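Local coordinates for Mgp-operon protein 3 (Mycoplasma pneumoniae, PDB 6RJ1) that probably acts in cell adhesion as an extracellular, membrane-held adhesin of a human pathogen, at residues 535-541 / 553-559; 691-696 / 729-735; 783-788 / 854-860. One frame throughout, in Å; residues are numbered along the deposited sequence.

Contact 1: residues 535-541 / 553-559; sequences QPAYLIA and AAFKAGA
An antiparallel strand pair, L539 facing F555 as a hydrogen-bonded pair, forms one end of the beta hairpin 538-546/549-563 close to the centre of the chain. L539 N bonds F555 O (2.8 Å), and F555 N returns the bond to L539 O (2.9 Å). A further bond, A541 N to A553 O, continues the ladder. On either side of the central pair lie the non-hydrogen-bonded pairs Y538 with K556 and I540 with A554. Here the small methyl of A554 is met by I540 CD1 (3.7 Å) and also touches Y538 CB. Y538 CD1 meets K556 CA obliquely; the ring also makes an edge-to-face contact with W493. On the face of L539 and F555, the L539 side chain, CG anti to the carbonyl carbon (chi1 -64°), brings CD1 to A557 CB (3.9 Å) just past the partner strand.

Ahead of the strand, Q535 ties the incoming chain to the partner segment. Its side chain bends back at chi2 (59°), bringing NE2 to A537 O at 2.8 Å, in the carbonyl plane and on a lone pair. A537 O also accepts the A557 N-H from above that plane, so two donors grip one buried oxygen. NE2 makes a weak bond to A557 O as well. The K556 chain runs roughly perpendicular to the Q535 side chain; its NZ bonds N660 OD1, with a weaker link to Q535 OE1 (3.4 Å). P536 closes the end against the A559 methyl. This is a beta hairpin within a larger mixed sheet, consistent with the beta-propeller clan of the MgpC adhesin family.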
ATOM      1  N   GLN A 535      -7.569  10.663   4.439  1.00 56.18           N
ATOM      2  CA  GLN A 535      -6.506   9.928   3.759  1.00 55.94           C
ATOM      3  C   GLN A 535      -6.999   9.373   2.404  1.00 59.56           C
ATOM      4  O   GLN A 535      -7.996   8.653   2.361  1.00 58.40           O
ATOM      5  CB  GLN A 535      -5.878   8.854   4.688  1.00 56.83           C
ATOM      6  CG  GLN A 535      -4.788   7.965   4.066  1.00 51.30           C
ATOM      7  CD  GLN A 535      -3.584   8.676   3.525  1.00 60.84           C
ATOM      8  OE1 GLN A 535      -3.115   9.685   4.071  1.00 62.39           O
ATOM      9  NE2 GLN A 535      -3.037   8.143   2.447  1.00 47.15           N
ATOM     10  N   PRO A 536      -6.351   9.785   1.288  1.00 55.92           N
ATOM     11  CA  PRO A 536      -6.841   9.390  -0.037  1.00 55.90           C
ATOM     12  C   PRO A 536      -6.357   8.059  -0.612  1.00 59.98           C
ATOM     13  O   PRO A 536      -7.014   7.531  -1.497  1.00 59.90           O
ATOM     14  CB  PRO A 536      -6.326  10.527  -0.913  1.00 57.12           C
ATOM     15  CG  PRO A 536      -4.992  10.827  -0.315  1.00 60.43           C
ATOM     16  CD  PRO A 536      -5.208  10.715   1.170  1.00 55.95           C
ATOM     17  N   ALA A 537      -5.173   7.583  -0.223  1.00 56.66           N
ATOM     18  CA  ALA A 537      -4.600   6.402  -0.848  1.00 55.88           C
ATOM     19  C   ALA A 537      -4.041   5.370   0.103  1.00 57.49           C
ATOM     20  O   ALA A 537      -3.590   5.692   1.208  1.00 55.16           O
ATOM     21  CB  ALA A 537      -3.537   6.817  -1.852  1.00 56.55           C
ATOM     22  N   TYR A 538      -4.069   4.108  -0.360  1.00 54.60           N
ATOM     23  CA  TYR A 538      -3.568   2.950   0.364  1.00 54.06           C
ATOM     24  C   TYR A 538      -2.890   1.959  -0.574  1.00 58.41           C
ATOM     25  O   TYR A 538      -3.256   1.865  -1.747  1.00 57.16           O
ATOM     26  CB  TYR A 538      -4.720   2.265   1.141  1.00 54.63           C
ATOM     27  CG  TYR A 538      -5.311   3.133   2.235  1.00 54.63           C
ATOM     28  CD1 TYR A 538      -4.714   3.209   3.490  1.00 55.64           C
ATOM     29  CD2 TYR A 538      -6.433   3.929   1.995  1.00 54.70           C
ATOM     30  CE1 TYR A 538      -5.220   4.048   4.481  1.00 55.04           C
ATOM     31  CE2 TYR A 538      -6.945   4.773   2.976  1.00 54.81           C
ATOM     32  CZ  TYR A 538      -6.344   4.821   4.221  1.00 61.37           C
ATOM     33  OH  TYR A 538      -6.861   5.655   5.183  1.00 60.86           O
ATOM     34  N   LEU A 539      -1.889   1.219  -0.041  1.00 57.04           N
ATOM     35  CA  LEU A 539      -1.167   0.111  -0.708  1.00 56.86           C
ATOM     36  C   LEU A 539      -1.673  -1.170  -0.020  1.00 60.58           C
ATOM     37  O   LEU A 539      -1.153  -1.591   1.013  1.00 60.68           O
ATOM     38  CB  LEU A 539       0.354   0.287  -0.605  1.00 56.73           C
ATOM     39  CG  LEU A 539       0.903   1.516  -1.330  1.00 60.90           C
ATOM     40  CD1 LEU A 539       1.720   2.375  -0.402  1.00 60.94           C
ATOM     41  CD2 LEU A 539       1.680   1.125  -2.576  1.00 62.77           C
ATOM     42  N   ILE A 540      -2.789  -1.691  -0.549  1.00 57.54           N
ATOM     43  CA  ILE A 540      -3.602  -2.794  -0.024  1.00 57.60           C
ATOM     44  C   ILE A 540      -2.858  -4.123   0.029  1.00 63.40           C
ATOM     45  O   ILE A 540      -2.581  -4.706  -1.015  1.00 65.03           O
ATOM     46  CB  ILE A 540      -4.955  -2.898  -0.817  1.00 60.16           C
ATOM     47  CG1 ILE A 540      -5.674  -1.523  -0.935  1.00 60.27           C
ATOM     48  CG2 ILE A 540      -5.892  -3.995  -0.277  1.00 60.20           C
ATOM     49  CD1 ILE A 540      -6.334  -0.943   0.337  1.00 71.35           C
ATOM     50  N   ALA A 541      -2.614  -4.634   1.250  1.00 58.81           N
ATOM     51  CA  ALA A 541      -1.975  -5.936   1.470  1.00 58.41           C
ATOM     52  C   ALA A 541      -2.953  -7.088   1.171  1.00 63.91           C
ATOM     53  O   ALA A 541      -2.523  -8.205   0.876  1.00 65.01           O
ATOM     54  CB  ALA A 541      -1.472  -6.038   2.896  1.00 58.99           C
ATOM     55  N   ALA A 553      -6.105  -5.119   5.423  1.00 56.99           N
ATOM     56  CA  ALA A 553      -4.832  -4.545   5.848  1.00 56.20           C
ATOM     57  C   ALA A 553      -4.201  -3.881   4.651  1.00 60.65           C
ATOM     58  O   ALA A 553      -4.303  -4.377   3.520  1.00 60.18           O
ATOM     59  CB  ALA A 553      -3.905  -5.610   6.410  1.00 56.58           C
ATOM     60  N   ALA A 554      -3.586  -2.727   4.895  1.00 57.39           N
ATOM     61  CA  ALA A 554      -2.953  -1.917   3.866  1.00 56.86           C
ATOM     62  C   ALA A 554      -1.912  -1.009   4.492  1.00 60.44           C
ATOM     63  O   ALA A 554      -1.957  -0.741   5.693  1.00 59.64           O
ATOM     64  CB  ALA A 554      -4.015  -1.061   3.175  1.00 57.32           C
ATOM     65  N   PHE A 555      -0.984  -0.518   3.677  1.00 56.17           N
ATOM     66  CA  PHE A 555      -0.037   0.480   4.137  1.00 54.97           C
ATOM     67  C   PHE A 555      -0.623   1.801   3.690  1.00 58.46           C
ATOM     68  O   PHE A 555      -1.166   1.891   2.586  1.00 58.02           O
ATOM     69  CB  PHE A 555       1.349   0.291   3.519  1.00 56.22           C
ATOM     70  CG  PHE A 555       2.281  -0.488   4.399  1.00 57.34           C
ATOM     71  CD1 PHE A 555       2.906   0.118   5.488  1.00 59.72           C
ATOM     72  CD2 PHE A 555       2.535  -1.832   4.150  1.00 58.37           C
ATOM     73  CE1 PHE A 555       3.754  -0.615   6.320  1.00 59.81           C
ATOM     74  CE2 PHE A 555       3.388  -2.561   4.978  1.00 60.63           C
ATOM     75  CZ  PHE A 555       3.986  -1.948   6.059  1.00 58.81           C
ATOM     76  N   LYS A 556      -0.560   2.808   4.555  1.00 54.41           N
ATOM     77  CA  LYS A 556      -1.032   4.143   4.227  1.00 53.60           C
ATOM     78  C   LYS A 556      -0.013   4.700   3.239  1.00 58.65           C
ATOM     79  O   LYS A 556       1.188   4.712   3.534  1.00 58.97           O
ATOM     80  CB  LYS A 556      -1.083   5.003   5.505  1.00 54.96           C
ATOM     81  CG  LYS A 556      -1.477   6.458   5.285  1.00 52.89           C
ATOM     82  CD  LYS A 556      -0.888   7.377   6.366  1.00 60.31           C
ATOM     83  CE  LYS A 556       0.401   8.045   5.927  1.00 72.25           C
ATOM     84  NZ  LYS A 556       0.147   9.204   5.021  1.00 90.20           N
ATOM     85  N   ALA A 557      -0.473   5.098   2.048  1.00 55.07           N
ATOM     86  CA  ALA A 557       0.407   5.699   1.046  1.00 54.47           C
ATOM     87  C   ALA A 557       0.683   7.151   1.497  1.00 59.57           C
ATOM     88  O   ALA A 557      -0.176   7.761   2.144  1.00 59.83           O
ATOM     89  CB  ALA A 557      -0.266   5.684  -0.313  1.00 54.66           C
ATOM     90  N   GLY A 558       1.876   7.664   1.203  1.00 55.14           N
ATOM     91  CA  GLY A 558       2.249   9.024   1.569  1.00 54.76           C
ATOM     92  C   GLY A 558       1.383  10.050   0.867  1.00 59.67           C
ATOM     93  O   GLY A 558       1.314  10.052  -0.356  1.00 60.29           O
ATOM     94  N   ALA A 559       0.654  10.877   1.628  1.00 55.49           N
ATOM     95  CA  ALA A 559      -0.207  11.910   1.058  1.00 54.67           C
ATOM     96  C   ALA A 559       0.037  13.233   1.783  1.00 58.58           C
ATOM     97  O   ALA A 559      -0.281  13.391   2.971  1.00 59.78           O
ATOM     98  CB  ALA A 559      -1.664  11.500   1.134  1.00 55.15           C
TER

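Contact 2: residues 691-696 / 729-735; sequences DQLLVY and ASHYLPV
Five backbone hydrogen bonds run between L694, Y696 and Q692 on one side and H731, A729 and L733 on the other. L694 exchanges both its N-H and its C=O with H731, with H731 N 2.7 Å from L694 O. Y696 does the same with A729, and L733 N adds a bond to Q692 O (2.7 Å). CA-H...O contacts fill in between, among them L693 CA to H731 O and V695 CA to A729 O. The result is antiparallel pairing of strands 693-699 and 723-732 inside a mixed sheet of the adhesin, consistent with the beta-propeller clan of its MgpC family; strand 549-563 pairs with the far edge of 693-699.

Among the aromatic contacts, Y696 takes the crowded position at chi1 (61°), which lays its ring across A729. A729 O sits over one face, A729 CB meets CZ at 3.6 Å, and the H731 CB lies at the edge; the hydroxyl bonds S833. The Y732 ring carries D691 O at its edge, in plane, 3.2 Å from CD1, while the CD of its neighbour P734 covers one face. Its hydroxyl bonds D671 O.

Apolar contact forms on the face that also carries Y696 and H731: L694 and L733 run alongside each other, L694 CB to L733 CD2 4.1 Å, and both touch F555 and F834.

Among the polar side chains, Q692, bent at chi2 (-90°), crosses V735 at a slant, its NE2 3.7 Å from V735 CG2. The buried Q692 amide is satisfied elsewhere, NE2 by A672 O and OE1 by N777 N.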
ATOM      1  N   ASP A 691       4.789   7.912   8.816  1.00 58.78           N
ATOM      2  CA  ASP A 691       5.637   7.085   7.960  1.00 58.63           C
ATOM      3  C   ASP A 691       5.602   5.610   8.328  1.00 61.63           C
ATOM      4  O   ASP A 691       5.601   5.276   9.512  1.00 61.65           O
ATOM      5  CB  ASP A 691       7.075   7.627   7.936  1.00 60.82           C
ATOM      6  CG  ASP A 691       7.168   9.026   7.336  1.00 76.38           C
ATOM      7  OD1 ASP A 691       7.249   9.136   6.094  1.00 77.64           O
ATOM      8  OD2 ASP A 691       7.149  10.011   8.110  1.00 82.80           O
ATOM      9  N   GLN A 692       5.562   4.726   7.296  1.00 56.79           N
ATOM     10  CA  GLN A 692       5.543   3.255   7.393  1.00 54.60           C
ATOM     11  C   GLN A 692       4.364   2.787   8.258  1.00 57.98           C
ATOM     12  O   GLN A 692       4.515   1.924   9.130  1.00 57.48           O
ATOM     13  CB  GLN A 692       6.892   2.694   7.899  1.00 54.75           C
ATOM     14  CG  GLN A 692       8.131   3.262   7.222  1.00 50.48           C
ATOM     15  CD  GLN A 692       8.587   2.501   6.010  1.00 55.94           C
ATOM     16  OE1 GLN A 692       7.817   2.154   5.121  1.00 50.99           O
ATOM     17  NE2 GLN A 692       9.880   2.244   5.934  1.00 47.84           N
ATOM     18  N   LEU A 693       3.186   3.372   8.006  1.00 53.84           N
ATOM     19  CA  LEU A 693       1.974   3.090   8.761  1.00 53.13           C
ATOM     20  C   LEU A 693       1.090   2.005   8.163  1.00 58.22           C
ATOM     21  O   LEU A 693       0.531   2.178   7.072  1.00 58.77           O
ATOM     22  CB  LEU A 693       1.172   4.383   8.972  1.00 52.53           C
ATOM     23  CG  LEU A 693       1.062   4.934  10.393  1.00 55.51           C
ATOM     24  CD1 LEU A 693       2.434   5.201  11.021  1.00 53.85           C
ATOM     25  CD2 LEU A 693       0.237   6.199  10.391  1.00 57.37           C
ATOM     26  N   LEU A 694       0.942   0.888   8.902  1.00 53.77           N
ATOM     27  CA  LEU A 694       0.044  -0.179   8.510  1.00 53.11           C
ATOM     28  C   LEU A 694      -1.326   0.118   9.114  1.00 57.42           C
ATOM     29  O   LEU A 694      -1.440   0.422  10.293  1.00 56.19           O
ATOM     30  CB  LEU A 694       0.543  -1.574   8.920  1.00 52.70           C
ATOM     31  CG  LEU A 694      -0.264  -2.750   8.307  1.00 56.19           C
ATOM     32  CD1 LEU A 694       0.283  -3.157   6.934  1.00 55.12           C
ATOM     33  CD2 LEU A 694      -0.316  -3.928   9.245  1.00 56.19           C
ATOM     34  N   VAL A 695      -2.341   0.066   8.273  1.00 55.28           N
ATOM     35  CA  VAL A 695      -3.744   0.291   8.580  1.00 55.84           C
ATOM     36  C   VAL A 695      -4.427  -1.075   8.417  1.00 61.84           C
ATOM     37  O   VAL A 695      -4.201  -1.771   7.424  1.00 61.36           O
ATOM     38  CB  VAL A 695      -4.303   1.375   7.611  1.00 59.95           C
ATOM     39  CG1 VAL A 695      -5.817   1.443   7.641  1.00 59.92           C
ATOM     40  CG2 VAL A 695      -3.705   2.744   7.918  1.00 59.43           C
ATOM     41  N   TYR A 696      -5.207  -1.482   9.415  1.00 59.89           N
ATOM     42  CA  TYR A 696      -5.908  -2.772   9.410  1.00 60.14           C
ATOM     43  C   TYR A 696      -7.242  -2.639  10.131  1.00 65.84           C
ATOM     44  O   TYR A 696      -7.441  -1.680  10.879  1.00 65.11           O
ATOM     45  CB  TYR A 696      -5.040  -3.876  10.058  1.00 61.25           C
ATOM     46  CG  TYR A 696      -4.693  -3.622  11.513  1.00 62.49           C
ATOM     47  CD1 TYR A 696      -3.598  -2.831  11.864  1.00 63.91           C
ATOM     48  CD2 TYR A 696      -5.453  -4.176  12.540  1.00 62.95           C
ATOM     49  CE1 TYR A 696      -3.288  -2.573  13.196  1.00 64.27           C
ATOM     50  CE2 TYR A 696      -5.143  -3.936  13.878  1.00 63.99           C
ATOM     51  CZ  TYR A 696      -4.065  -3.125  14.201  1.00 72.70           C
ATOM     52  OH  TYR A 696      -3.757  -2.869  15.519  1.00 75.83           O
ATOM     53  N   ALA A 729      -7.517   0.217  13.009  1.00 63.40           N
ATOM     54  CA  ALA A 729      -6.376   0.762  13.735  1.00 62.37           C
ATOM     55  C   ALA A 729      -5.182   0.942  12.805  1.00 64.71           C
ATOM     56  O   ALA A 729      -5.155   0.405  11.688  1.00 63.97           O
ATOM     57  CB  ALA A 729      -6.003  -0.141  14.897  1.00 63.18           C
ATOM     58  N   SER A 730      -4.206   1.725  13.266  1.00 60.60           N
ATOM     59  CA  SER A 730      -2.975   1.978  12.542  1.00 60.10           C
ATOM     60  C   SER A 730      -1.808   1.642  13.432  1.00 63.98           C
ATOM     61  O   SER A 730      -1.885   1.782  14.661  1.00 64.70           O
ATOM     62  CB  SER A 730      -2.900   3.420  12.054  1.00 63.29           C
ATOM     63  OG  SER A 730      -2.562   4.327  13.089  1.00 72.56           O
ATOM     64  N   HIS A 731      -0.727   1.182  12.817  1.00 58.57           N
ATOM     65  CA  HIS A 731       0.467   0.802  13.540  1.00 57.00           C
ATOM     66  C   HIS A 731       1.710   1.132  12.741  1.00 59.04           C
ATOM     67  O   HIS A 731       1.763   0.914  11.531  1.00 57.36           O
ATOM     68  CB  HIS A 731       0.433  -0.696  13.877  1.00 57.39           C
ATOM     69  CG  HIS A 731       1.167  -1.028  15.134  1.00 60.64           C
ATOM     70  ND1 HIS A 731       0.489  -1.312  16.308  1.00 62.45           N
ATOM     71  CD2 HIS A 731       2.500  -1.072  15.374  1.00 61.86           C
ATOM     72  CE1 HIS A 731       1.428  -1.527  17.217  1.00 61.62           C
ATOM     73  NE2 HIS A 731       2.653  -1.401  16.699  1.00 61.82           N
ATOM     74  N   TYR A 732       2.720   1.632  13.439  1.00 55.57           N
ATOM     75  CA  TYR A 732       4.008   1.961  12.860  1.00 55.50           C
ATOM     76  C   TYR A 732       4.761   0.660  12.617  1.00 60.91           C
ATOM     77  O   TYR A 732       5.009  -0.116  13.547  1.00 60.68           O
ATOM     78  CB  TYR A 732       4.761   2.922  13.791  1.00 55.66           C
ATOM     79  CG  TYR A 732       6.200   3.205  13.428  1.00 55.74           C
ATOM     80  CD1 TYR A 732       6.533   3.792  12.208  1.00 57.95           C
ATOM     81  CD2 TYR A 732       7.225   2.972  14.342  1.00 55.09           C
ATOM     82  CE1 TYR A 732       7.860   4.095  11.892  1.00 58.56           C
ATOM     83  CE2 TYR A 732       8.546   3.280  14.041  1.00 55.30           C
ATOM     84  CZ  TYR A 732       8.859   3.846  12.821  1.00 63.38           C
ATOM     85  OH  TYR A 732      10.169   4.150  12.567  1.00 66.47           O
ATOM     86  N   LEU A 733       5.057   0.401  11.346  1.00 57.33           N
ATOM     87  CA  LEU A 733       5.729  -0.814  10.914  1.00 56.70           C
ATOM     88  C   LEU A 733       6.885  -0.471   9.949  1.00 57.78           C
ATOM     89  O   LEU A 733       6.710  -0.520   8.732  1.00 55.64           O
ATOM     90  CB  LEU A 733       4.677  -1.752  10.276  1.00 56.74           C
ATOM     91  CG  LEU A 733       5.051  -3.197  10.015  1.00 61.33           C
ATOM     92  CD1 LEU A 733       5.526  -3.888  11.277  1.00 61.27           C
ATOM     93  CD2 LEU A 733       3.869  -3.943   9.433  1.00 65.13           C
ATOM     94  N   PRO A 734       8.063  -0.086  10.489  1.00 53.74           N
ATOM     95  CA  PRO A 734       9.188   0.274   9.613  1.00 54.22           C
ATOM     96  C   PRO A 734       9.886  -0.930   8.995  1.00 62.58           C
ATOM     97  O   PRO A 734       9.690  -2.039   9.479  1.00 63.18           O
ATOM     98  CB  PRO A 734      10.127   1.016  10.569  1.00 55.10           C
ATOM     99  CG  PRO A 734       9.882   0.387  11.878  1.00 58.65           C
ATOM    100  CD  PRO A 734       8.428   0.058  11.915  1.00 54.46           C
ATOM    101  N   VAL A 735      10.734  -0.719   7.958  1.00 62.58           N
ATOM    102  CA  VAL A 735      11.541  -1.806   7.374  1.00 64.32           C
ATOM    103  C   VAL A 735      12.630  -2.209   8.378  1.00 71.62           C
ATOM    104  O   VAL A 735      13.088  -1.345   9.138  1.00 72.13           O
ATOM    105  CB  VAL A 735      12.203  -1.484   6.008  1.00 68.72           C
ATOM    106  CG1 VAL A 735      11.261  -1.752   4.856  1.00 68.97           C
ATOM    107  CG2 VAL A 735      12.793  -0.081   5.948  1.00 68.57           C
TER

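Contact 3: residues 783-788 / 854-860; sequences KAGVDP and VTYIAES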
ATOM      1  N   LYS A 783      -4.637 -13.027   4.808  1.00 63.62           N
ATOM      2  CA  LYS A 783      -5.501 -14.195   4.879  1.00 62.82           C
ATOM      3  C   LYS A 783      -5.989 -14.383   6.295  1.00 68.54           C
ATOM      4  O   LYS A 783      -5.191 -14.433   7.234  1.00 68.74           O
ATOM      5  CB  LYS A 783      -4.771 -15.460   4.415  1.00 63.99           C
ATOM      6  CG  LYS A 783      -5.445 -16.180   3.264  1.00 62.90           C
ATOM      7  CD  LYS A 783      -6.656 -17.002   3.655  1.00 62.60           C
ATOM      8  CE  LYS A 783      -7.103 -17.882   2.509  1.00 73.80           C
ATOM      9  NZ  LYS A 783      -7.496 -17.101   1.289  1.00 80.92           N
ATOM     10  N   ALA A 784      -7.304 -14.492   6.446  1.00 65.82           N
ATOM     11  CA  ALA A 784      -7.948 -14.729   7.732  1.00 65.86           C
ATOM     12  C   ALA A 784      -8.035 -16.224   7.983  1.00 69.67           C
ATOM     13  O   ALA A 784      -7.940 -17.019   7.046  1.00 69.20           O
ATOM     14  CB  ALA A 784      -9.341 -14.126   7.727  1.00 66.79           C
ATOM     15  N   GLY A 785      -8.224 -16.591   9.240  1.00 67.52           N
ATOM     16  CA  GLY A 785      -8.358 -17.983   9.641  1.00 68.32           C
ATOM     17  C   GLY A 785      -8.954 -18.188  11.014  1.00 74.68           C
ATOM     18  O   GLY A 785      -8.526 -17.540  11.968  1.00 73.51           O
ATOM     19  N   VAL A 786      -9.934 -19.107  11.123  1.00 74.81           N
ATOM     20  CA  VAL A 786     -10.586 -19.468  12.396  1.00 75.92           C
ATOM     21  C   VAL A 786      -9.732 -20.539  13.075  1.00 83.95           C
ATOM     22  O   VAL A 786      -9.508 -21.604  12.496  1.00 83.19           O
ATOM     23  CB  VAL A 786     -12.066 -19.933  12.233  1.00 78.92           C
ATOM     24  CG1 VAL A 786     -12.696 -20.277  13.583  1.00 78.33           C
ATOM     25  CG2 VAL A 786     -12.901 -18.885  11.514  1.00 78.73           C
ATOM     26  N   ASP A 787      -9.250 -20.242  14.292  1.00 84.68           N
ATOM     27  CA  ASP A 787      -8.422 -21.139  15.097  1.00 86.67           C
ATOM     28  C   ASP A 787      -9.168 -22.463  15.365  1.00 94.76           C
ATOM     29  O   ASP A 787     -10.302 -22.426  15.857  1.00 95.06           O
ATOM     30  CB  ASP A 787      -7.995 -20.437  16.405  1.00 89.11           C
ATOM     31  CG  ASP A 787      -7.134 -21.253  17.361  1.00104.35           C
ATOM     32  OD1 ASP A 787      -6.136 -21.861  16.900  1.00105.61           O
ATOM     33  OD2 ASP A 787      -7.444 -21.260  18.578  1.00110.63           O
ATOM     34  N   PRO A 788      -8.590 -23.628  14.975  1.00 93.41           N
ATOM     35  CA  PRO A 788      -9.299 -24.907  15.189  1.00 94.28           C
ATOM     36  C   PRO A 788      -9.376 -25.347  16.651  1.00101.09           C
ATOM     37  O   PRO A 788     -10.269 -26.112  17.006  1.00100.00           O
ATOM     38  CB  PRO A 788      -8.497 -25.903  14.350  1.00 95.87           C
ATOM     39  CG  PRO A 788      -7.134 -25.322  14.271  1.00 99.77           C
ATOM     40  CD  PRO A 788      -7.269 -23.835  14.347  1.00 94.88           C
ATOM     41  N   VAL A 854      -2.121 -17.818  -1.331  1.00 68.93           N
ATOM     42  CA  VAL A 854      -2.219 -17.917   0.125  1.00 68.83           C
ATOM     43  C   VAL A 854      -3.382 -18.850   0.430  1.00 73.63           C
ATOM     44  O   VAL A 854      -4.470 -18.667  -0.122  1.00 73.71           O
ATOM     45  CB  VAL A 854      -2.350 -16.592   0.913  1.00 72.49           C
ATOM     46  CG1 VAL A 854      -2.010 -16.820   2.378  1.00 71.83           C
ATOM     47  CG2 VAL A 854      -1.468 -15.497   0.336  1.00 72.56           C
ATOM     48  N   THR A 855      -3.149 -19.841   1.303  1.00 70.09           N
ATOM     49  CA  THR A 855      -4.149 -20.830   1.698  1.00 70.01           C
ATOM     50  C   THR A 855      -4.138 -20.996   3.202  1.00 74.07           C
ATOM     51  O   THR A 855      -3.071 -20.974   3.807  1.00 73.49           O
ATOM     52  CB  THR A 855      -3.845 -22.184   1.024  1.00 78.67           C
ATOM     53  OG1 THR A 855      -3.647 -21.988  -0.374  1.00 80.68           O
ATOM     54  CG2 THR A 855      -4.940 -23.208   1.239  1.00 77.52           C
ATOM     55  N   TYR A 856      -5.322 -21.192   3.799  1.00 70.89           N
ATOM     56  CA  TYR A 856      -5.469 -21.477   5.218  1.00 70.48           C
ATOM     57  C   TYR A 856      -6.087 -22.859   5.334  1.00 78.31           C
ATOM     58  O   TYR A 856      -7.091 -23.132   4.672  1.00 79.09           O
ATOM     59  CB  TYR A 856      -6.325 -20.418   5.924  1.00 70.12           C
ATOM     60  CG  TYR A 856      -6.493 -20.657   7.411  1.00 70.89           C
ATOM     61  CD1 TYR A 856      -5.484 -20.323   8.310  1.00 72.68           C
ATOM     62  CD2 TYR A 856      -7.672 -21.188   7.925  1.00 71.47           C
ATOM     63  CE1 TYR A 856      -5.640 -20.519   9.685  1.00 72.36           C
ATOM     64  CE2 TYR A 856      -7.834 -21.407   9.296  1.00 72.21           C
ATOM     65  CZ  TYR A 856      -6.818 -21.057  10.173  1.00 77.68           C
ATOM     66  OH  TYR A 856      -6.983 -21.230  11.527  1.00 76.93           O
ATOM     67  N   ILE A 857      -5.473 -23.743   6.140  1.00 76.49           N
ATOM     68  CA  ILE A 857      -5.973 -25.100   6.365  1.00 76.68           C
ATOM     69  C   ILE A 857      -6.663 -25.137   7.719  1.00 82.77           C
ATOM     70  O   ILE A 857      -5.997 -25.099   8.750  1.00 81.83           O
ATOM     71  CB  ILE A 857      -4.864 -26.172   6.192  1.00 79.64           C
ATOM     72  CG1 ILE A 857      -4.202 -26.102   4.774  1.00 80.01           C
ATOM     73  CG2 ILE A 857      -5.374 -27.582   6.528  1.00 80.41           C
ATOM     74  CD1 ILE A 857      -5.121 -26.293   3.481  1.00 85.49           C
ATOM     75  N   ALA A 858      -8.007 -25.149   7.696  1.00 82.00           N
ATOM     76  CA  ALA A 858      -8.917 -25.118   8.850  1.00 82.86           C
ATOM     77  C   ALA A 858      -8.559 -26.080   9.985  1.00 88.47           C
ATOM     78  O   ALA A 858      -8.483 -25.656  11.136  1.00 88.82           O
ATOM     79  CB  ALA A 858     -10.340 -25.387   8.384  1.00 83.64           C
ATOM     80  N   GLU A 859      -8.339 -27.358   9.653  1.00 85.26           N
ATOM     81  CA  GLU A 859      -8.038 -28.453  10.584  1.00 85.28           C
ATOM     82  C   GLU A 859      -6.706 -28.299  11.326  1.00 87.48           C
ATOM     83  O   GLU A 859      -6.611 -28.717  12.484  1.00 87.48           O
ATOM     84  CB  GLU A 859      -8.135 -29.842   9.905  1.00 86.97           C
ATOM     85  CG  GLU A 859      -7.756 -29.925   8.423  1.00100.82           C
ATOM     86  CD  GLU A 859      -8.861 -29.667   7.413  1.00129.63           C
ATOM     87  OE1 GLU A 859      -8.881 -30.361   6.371  1.00136.68           O
ATOM     88  OE2 GLU A 859      -9.691 -28.759   7.648  1.00123.77           O
ATOM     89  N   SER A 860      -5.682 -27.739  10.653  1.00 81.88           N
ATOM     90  CA  SER A 860      -4.352 -27.548  11.234  1.00 80.70           C
ATOM     91  C   SER A 860      -4.107 -26.129  11.755  1.00 84.16           C
ATOM     92  O   SER A 860      -3.215 -25.928  12.584  1.00 84.46           O
ATOM     93  CB  SER A 860      -3.254 -27.975  10.257  1.00 82.27           C
ATOM     94  OG  SER A 860      -3.203 -27.194   9.077  1.00 83.26           O
TER
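The Y856 ring lies flat against G785: the CA of the glycine stands over the ring centre, 3.5 Å from the centroid and 12° off the normal, a CH-pi contact on that face. V786 O sits at the edge, near the ring plane, and A784 O approaches obliquely. W863 meets the same ring with its plane at about 60°. The two segments come from different antiparallel sheets. Strand 783-786 pairs with 799-805, and strand 854-857 with 862-868; the axes of the short strands 783-786 and 854-857 run nearly parallel, 7.5 Å apart at closest. Side chains, Y856 above all, packed against side chain and backbone, join them in place of a ladder, consistent with two neighbouring blades of a beta propeller, the clan to which the MgpC family belongs.

The Y856 side chain, extended away from its own backbone N (chi1 -179°), reaches over to strand 783-786. The absence of a side chain on G785 lets the ring settle directly on its backbone. The hydroxyl then donates to V786 O at 2.7 Å, coming from well above the carbonyl plane rather than along a lone pair. It also accepts from R895 NH1, so the oxygen is gripped twice and the ring is fixed at its far end as well as across its face.

Where the segments leave their strands, the contact turns toward solvent at P788 and 858-860. P788 sets CB and CG against A858 O, CB at 3.2 Å, and its CD reaches the Y856 hydroxyl. At the other end, the aliphatic part of K783 and the V854 side chain overlap head to tail, while K783 CD touches Y856 CB (4.1 Å); the closest approach of the lysine is K783 CG to V854 CG1, 3.6 Å.

Contacts 1 and 2 are core, contact 3 is surface. The first two belong to one mixed sheet: strand 549-563 lies next to strand 693-699, and backbone bonds probably link A554 with V695 and K556 with L693, so the pairings follow one another across the sheet. Both rest on regular antiparallel ladders, with buried amides, hydroxyls and a lysine satisfied by neighbouring parts of the chain. Contact 3 does not touch the others, its centre about 26 Å from that of contact 1, though its strand 779-786 adjoins hairpin strand 538-546. It joins two other sheets through a tyrosine, a lysine chain and a proline, with one hydroxyl-to-carbonyl bond in place of a ladder.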